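Local atomic coordinates of leukotriene A-4 hydrolase (Saccharomyces cerevisiae, PDB entry 2XQ0), a protein that preferentially cleaves di- and tripeptides as a zinc aminopeptidase of the M1 family and has low epoxide hydrolase activity in vitro. Residues Val312-Trp326 with Tyr417-Phe431. Numbering follows the deposited sequence. Where two conformers were deposited one is given.
Sequences VTNCSWNHFWLNEGW and YFKKFAKKSLDTFQF. With ZN (zinc ion), chain C; BES (2-(3-amino-2-hydroxy-4-phenyl-butyrylamino)-4-methyl-pentanoic acid), chain B.
Val312 has CG1 anti to the backbone N (chi1 171°), which puts CG1 toward Leu426 CD2 and CG2 toward Phe418 CD1, 3.8 Å from CG2; Phe421 CB touches both methyls. Strands 312-314 and 424-426 then pair in parallel. Thr313 N donates to Lys424 O, Leu426 N to Thr313 O at 2.9 Å, and Cys315 N to Leu426 O. Cys315 SG touches Asp427 CB, and the same methylene sits over the centre of the His319 ring in a CH-pi contact. Thr428 OG1 is gripped twice: His319 ND1 bonds it at 2.8 Å in the imidazole plane, and Trp321 NE1 donates to it at 3.0 Å. His319 NE2 is hydrogen-bonded to Glu16 OE2, so both ring nitrogens have partners, which probably fixes the ring's rotation. Trp321 also turns its six-membered ring edge-on to the face of Phe431, planes at 87°. Leu322 splits its methyls: CD1 meets Leu426 CG, and CD2 reaches Phe431 CB at 3.9 Å. A water joins Leu322 O to Tyr417 OH. Glu324 OE1 binds the zinc ion at 2.2 Å, with bestatin and His301 and His305 of the HExxH motif; this further glutamate from the next helix is characteristic of M1 peptidases. Trp326 completes an aromatic cluster with Trp321, Tyr417, Phe418 and Phe431. It takes Tyr417 CE2 and the Phe418 CZ edge over one face; the Tyr417 ring is near parallel but slid aside. Phe431 CE1 meets Trp326 CZ2 at the indole edge, 3.7 Å away. An alanine in place of Trp326 would probably open a gap among Tyr417, Phe418 and Phe431. The contact ties helix 321-339 to helices 407-420 and 428-438. Helix 388-403 packs on Trp321 and Trp326, and helix 297-311 touches Trp326 and Phe418.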
# COMPACT_ATOMS: atom_id res chain seq x y z
N VAL A 312 -0.54 9.43 -13.04
CA VAL A 312 0.55 8.92 -13.87
C VAL A 312 0.88 7.53 -13.36
O VAL A 312 1.22 7.36 -12.20
CB VAL A 312 1.81 9.82 -13.76
CG1 VAL A 312 2.99 9.16 -14.44
CG2 VAL A 312 1.55 11.19 -14.36
N THR A 313 0.74 6.52 -14.21
CA THR A 313 0.74 5.13 -13.75
C THR A 313 1.86 4.29 -14.35
O THR A 313 2.23 4.48 -15.50
CB THR A 313 -0.61 4.48 -14.13
OG1 THR A 313 -1.67 5.34 -13.72
CG2 THR A 313 -0.76 3.09 -13.47
N ASN A 314 2.40 3.35 -13.58
CA ASN A 314 3.37 2.43 -14.13
C ASN A 314 2.71 1.54 -15.18
O ASN A 314 1.58 1.07 -15.01
CB ASN A 314 4.03 1.57 -13.04
CG ASN A 314 3.02 0.99 -12.03
OD1 ASN A 314 1.85 0.85 -12.33
ND2 ASN A 314 3.50 0.66 -10.85
N CYS A 315 3.41 1.31 -16.28
CA CYS A 315 2.82 0.56 -17.38
C CYS A 315 2.73 -0.93 -17.08
O CYS A 315 1.89 -1.63 -17.67
CB CYS A 315 3.63 0.79 -18.66
SG CYS A 315 5.26 0.08 -18.58
N SER A 316 3.59 -1.42 -16.19
CA SER A 316 3.58 -2.83 -15.81
C SER A 316 4.16 -2.96 -14.43
O SER A 316 4.67 -1.99 -13.87
CB SER A 316 4.42 -3.65 -16.78
OG SER A 316 5.80 -3.62 -16.45
N TRP A 317 4.12 -4.16 -13.88
CA TRP A 317 4.60 -4.37 -12.52
C TRP A 317 6.13 -4.51 -12.45
O TRP A 317 6.70 -4.57 -11.37
CB TRP A 317 3.86 -5.54 -11.86
CG TRP A 317 2.36 -5.29 -11.94
CD1 TRP A 317 1.46 -5.96 -12.73
CD2 TRP A 317 1.61 -4.25 -11.29
NE1 TRP A 317 0.20 -5.41 -12.58
CE2 TRP A 317 0.27 -4.36 -11.71
CE3 TRP A 317 1.96 -3.23 -10.39
CZ2 TRP A 317 -0.74 -3.50 -11.25
CZ3 TRP A 317 0.96 -2.38 -9.93
CH2 TRP A 317 -0.36 -2.52 -10.35
N ASN A 318 6.79 -4.50 -13.61
CA ASN A 318 8.25 -4.38 -13.67
C ASN A 318 8.74 -3.01 -13.27
O ASN A 318 9.90 -2.86 -12.91
CB ASN A 318 8.77 -4.65 -15.08
CG ASN A 318 8.80 -6.10 -15.44
OD1 ASN A 318 8.55 -6.97 -14.61
ND2 ASN A 318 9.18 -6.39 -16.68
N HIS A 319 7.88 -2.01 -13.40
CA HIS A 319 8.27 -0.60 -13.18
C HIS A 319 7.47 0.01 -12.02
O HIS A 319 7.16 1.21 -12.00
CB HIS A 319 8.08 0.20 -14.47
CG HIS A 319 8.81 -0.39 -15.63
ND1 HIS A 319 10.13 -0.11 -15.89
CD2 HIS A 319 8.42 -1.30 -16.55
CE1 HIS A 319 10.52 -0.81 -16.94
NE2 HIS A 319 9.51 -1.54 -17.36
N PHE A 320 7.12 -0.86 -11.07
CA PHE A 320 6.33 -0.50 -9.89
C PHE A 320 6.98 0.63 -9.09
O PHE A 320 6.29 1.39 -8.41
CB PHE A 320 6.17 -1.75 -9.03
CG PHE A 320 5.23 -1.58 -7.86
CD1 PHE A 320 3.97 -1.02 -8.05
CD2 PHE A 320 5.58 -2.04 -6.60
CE1 PHE A 320 3.08 -0.88 -6.98
CE2 PHE A 320 4.71 -1.90 -5.52
CZ PHE A 320 3.45 -1.32 -5.72
N TRP A 321 8.31 0.75 -9.17
CA TRP A 321 9.00 1.82 -8.45
C TRP A 321 8.51 3.23 -8.84
O TRP A 321 8.53 4.15 -8.02
CB TRP A 321 10.53 1.71 -8.60
CG TRP A 321 11.09 2.36 -9.83
CD1 TRP A 321 11.25 1.79 -11.06
CD2 TRP A 321 11.58 3.70 -9.94
NE1 TRP A 321 11.81 2.70 -11.93
CE2 TRP A 321 12.01 3.88 -11.27
CE3 TRP A 321 11.69 4.77 -9.04
CZ2 TRP A 321 12.56 5.10 -11.72
CZ3 TRP A 321 12.22 5.97 -9.49
CH2 TRP A 321 12.66 6.12 -10.82
N LEU A 322 8.06 3.39 -10.09
CA LEU A 322 7.57 4.69 -10.56
C LEU A 322 6.36 5.12 -9.75
O LEU A 322 6.13 6.31 -9.54
CB LEU A 322 7.19 4.64 -12.03
CG LEU A 322 8.39 4.62 -12.99
CD1 LEU A 322 7.94 4.39 -14.43
CD2 LEU A 322 9.19 5.91 -12.85
N ASN A 323 5.54 4.15 -9.35
CA ASN A 323 4.41 4.43 -8.47
C ASN A 323 4.93 4.67 -7.06
O ASN A 323 4.92 5.79 -6.57
CB ASN A 323 3.39 3.28 -8.46
CG ASN A 323 2.41 3.32 -9.64
OD1 ASN A 323 2.73 3.81 -10.72
ND2 ASN A 323 1.22 2.79 -9.42
N GLU A 324 5.41 3.60 -6.42
CA GLU A 324 5.70 3.66 -4.98
C GLU A 324 6.92 4.52 -4.61
O GLU A 324 6.93 5.14 -3.55
CB GLU A 324 5.83 2.26 -4.38
CG GLU A 324 4.55 1.43 -4.45
CD GLU A 324 3.38 2.04 -3.67
OE1 GLU A 324 3.60 2.94 -2.83
OE2 GLU A 324 2.23 1.61 -3.90
N GLY A 325 7.94 4.55 -5.46
CA GLY A 325 9.12 5.37 -5.18
C GLY A 325 8.81 6.85 -5.25
O GLY A 325 9.15 7.64 -4.35
N TRP A 326 8.12 7.25 -6.30
CA TRP A 326 7.64 8.63 -6.36
C TRP A 326 6.75 8.97 -5.16
O TRP A 326 6.94 10.02 -4.51
CB TRP A 326 6.88 8.86 -7.68
CG TRP A 326 7.77 9.37 -8.76
CD1 TRP A 326 8.16 8.71 -9.89
CD2 TRP A 326 8.36 10.66 -8.82
NE1 TRP A 326 8.98 9.53 -10.65
CE2 TRP A 326 9.11 10.73 -10.01
CE3 TRP A 326 8.34 11.77 -7.97
CZ2 TRP A 326 9.84 11.86 -10.37
CZ3 TRP A 326 9.07 12.90 -8.34
CH2 TRP A 326 9.79 12.94 -9.52
N TYR A 417 7.00 16.50 -15.35
CA TYR A 417 6.78 15.07 -15.38
C TYR A 417 5.30 14.71 -15.19
O TYR A 417 4.73 14.03 -16.04
CB TYR A 417 7.66 14.38 -14.32
CG TYR A 417 7.42 12.90 -14.13
CD1 TYR A 417 7.89 11.97 -15.06
CD2 TYR A 417 6.75 12.42 -13.01
CE1 TYR A 417 7.68 10.60 -14.88
CE2 TYR A 417 6.52 11.05 -12.83
CZ TYR A 417 7.00 10.15 -13.77
OH TYR A 417 6.80 8.78 -13.61
N PHE A 418 4.68 15.17 -14.10
CA PHE A 418 3.30 14.77 -13.84
C PHE A 418 2.32 15.39 -14.85
O PHE A 418 1.27 14.80 -15.13
CB PHE A 418 2.88 15.02 -12.37
CG PHE A 418 3.57 14.08 -11.41
CD1 PHE A 418 3.14 12.77 -11.30
CD2 PHE A 418 4.67 14.48 -10.69
CE1 PHE A 418 3.79 11.89 -10.45
CE2 PHE A 418 5.31 13.61 -9.83
CZ PHE A 418 4.87 12.31 -9.71
N LYS A 419 2.67 16.53 -15.42
CA LYS A 419 1.84 17.10 -16.49
C LYS A 419 1.97 16.30 -17.79
O LYS A 419 0.97 16.04 -18.46
CB LYS A 419 2.18 18.57 -16.74
CG LYS A 419 1.31 19.55 -15.96
CD LYS A 419 -0.17 19.36 -16.29
CE LYS A 419 -1.07 20.19 -15.39
NZ LYS A 419 -2.50 19.98 -15.73
N LYS A 420 3.20 15.94 -18.16
CA LYS A 420 3.45 15.23 -19.41
C LYS A 420 2.68 13.91 -19.47
O LYS A 420 2.05 13.58 -20.47
CB LYS A 420 4.95 14.97 -19.58
CG LYS A 420 5.34 14.20 -20.82
CD LYS A 420 6.85 14.04 -20.93
CE LYS A 420 7.25 13.33 -22.22
NZ LYS A 420 8.66 12.84 -22.20
N PHE A 421 2.73 13.17 -18.37
CA PHE A 421 2.16 11.83 -18.35
C PHE A 421 0.79 11.77 -17.70
O PHE A 421 0.27 10.69 -17.46
CB PHE A 421 3.13 10.84 -17.69
CG PHE A 421 4.38 10.63 -18.49
CD1 PHE A 421 4.36 9.85 -19.64
CD2 PHE A 421 5.56 11.27 -18.14
CE1 PHE A 421 5.50 9.68 -20.41
CE2 PHE A 421 6.72 11.10 -18.90
CZ PHE A 421 6.68 10.31 -20.03
N ALA A 422 0.19 12.93 -17.45
CA ALA A 422 -1.13 12.92 -16.81
C ALA A 422 -2.09 12.05 -17.62
O ALA A 422 -2.22 12.21 -18.83
CB ALA A 422 -1.69 14.34 -16.64
N LYS A 423 -2.75 11.13 -16.93
CA LYS A 423 -3.77 10.28 -17.55
C LYS A 423 -3.21 9.20 -18.45
O LYS A 423 -3.96 8.57 -19.21
CB LYS A 423 -4.82 11.12 -18.28
CG LYS A 423 -5.58 12.05 -17.34
CD LYS A 423 -6.53 12.98 -18.09
CE LYS A 423 -7.24 13.92 -17.12
NZ LYS A 423 -8.39 14.64 -17.76
N LYS A 424 -1.91 8.95 -18.34
CA LYS A 424 -1.24 7.98 -19.19
C LYS A 424 -0.44 7.01 -18.32
O LYS A 424 -0.41 7.15 -17.09
CB LYS A 424 -0.31 8.68 -20.19
CG LYS A 424 -1.04 9.63 -21.15
CD LYS A 424 -0.06 10.44 -21.96
CE LYS A 424 -0.78 11.33 -22.95
NZ LYS A 424 0.13 11.81 -24.04
N SER A 425 0.17 6.03 -18.96
CA SER A 425 1.00 5.05 -18.26
C SER A 425 2.39 5.08 -18.87
O SER A 425 2.55 5.49 -20.03
CB SER A 425 0.39 3.66 -18.40
OG SER A 425 -0.91 3.64 -17.81
N LEU A 426 3.40 4.66 -18.12
CA LEU A 426 4.76 4.73 -18.67
C LEU A 426 5.73 3.76 -18.04
O LEU A 426 5.43 3.13 -17.01
CB LEU A 426 5.32 6.14 -18.53
CG LEU A 426 6.02 6.42 -17.19
CD1 LEU A 426 6.87 7.65 -17.29
CD2 LEU A 426 5.00 6.56 -16.07
N ASP A 427 6.90 3.62 -18.68
CA ASP A 427 7.96 2.78 -18.15
C ASP A 427 9.15 3.64 -17.70
O ASP A 427 9.16 4.86 -17.85
CB ASP A 427 8.35 1.66 -19.14
CG ASP A 427 8.93 2.18 -20.44
OD1 ASP A 427 9.55 3.25 -20.41
OD2 ASP A 427 8.79 1.51 -21.50
N THR A 428 10.13 3.01 -17.07
CA THR A 428 11.28 3.72 -16.53
C THR A 428 12.03 4.46 -17.64
O THR A 428 12.57 5.54 -17.42
CB THR A 428 12.23 2.70 -15.93
OG1 THR A 428 11.57 2.01 -14.87
CG2 THR A 428 13.48 3.37 -15.42
N PHE A 429 12.06 3.87 -18.82
CA PHE A 429 12.84 4.44 -19.91
C PHE A 429 12.25 5.77 -20.33
O PHE A 429 12.99 6.71 -20.61
CB PHE A 429 12.92 3.45 -21.08
CG PHE A 429 13.38 2.08 -20.66
CD1 PHE A 429 14.70 1.87 -20.30
CD2 PHE A 429 12.48 1.03 -20.57
CE1 PHE A 429 15.12 0.63 -19.89
CE2 PHE A 429 12.90 -0.23 -20.16
CZ PHE A 429 14.22 -0.43 -19.82
N GLN A 430 10.92 5.87 -20.32
CA GLN A 430 10.27 7.13 -20.66
C GLN A 430 10.51 8.16 -19.54
O GLN A 430 10.64 9.36 -19.80
CB GLN A 430 8.77 6.90 -20.87
CG GLN A 430 8.43 5.95 -22.03
CD GLN A 430 6.96 5.60 -22.05
OE1 GLN A 430 6.52 4.70 -21.34
NE2 GLN A 430 6.18 6.32 -22.85
N PHE A 431 10.56 7.69 -18.30
CA PHE A 431 10.92 8.56 -17.18
C PHE A 431 12.29 9.18 -17.47
O PHE A 431 12.45 10.39 -17.40
CB PHE A 431 10.93 7.78 -15.86
CG PHE A 431 11.69 8.48 -14.74
CD1 PHE A 431 11.15 9.59 -14.11
CD2 PHE A 431 12.91 8.01 -14.32
CE1 PHE A 431 11.84 10.23 -13.07
CE2 PHE A 431 13.61 8.64 -13.29
CZ PHE A 431 13.07 9.76 -12.66
ZN ZN C . 1.60 3.38 -1.92
N2 BES B . -1.69 0.33 -2.51
C1 BES B . -0.53 0.29 -1.65
C6 BES B . -0.49 -1.03 -0.88
C7 BES B . -0.33 -2.19 -1.84
C8 BES B . 0.63 -2.12 -2.85
C12 BES B . -1.14 -3.31 -1.74
C9 BES B . 0.78 -3.17 -3.74
C11 BES B . -0.99 -4.36 -2.63
C10 BES B . -0.03 -4.30 -3.63
C2 BES B . -0.53 1.47 -0.66
O2 BES B . -0.58 2.76 -1.28
C3 BES B . 0.72 1.36 0.15
O3 BES B . 1.83 1.61 -0.33
N1 BES B . 0.43 0.95 1.38
C4 BES B . 1.34 0.71 2.48
C13 BES B . 1.26 2.00 3.29
C14 BES B . 2.63 2.62 3.56
C15 BES B . 2.49 4.10 3.87
C16 BES B . 3.60 2.39 2.40
C5 BES B . 0.75 -0.40 3.29
O1 BES B . 1.50 -1.13 3.98
O4 BES B . -0.50 -0.57 3.24
O HOH W 1 5.26 8.24 -11.48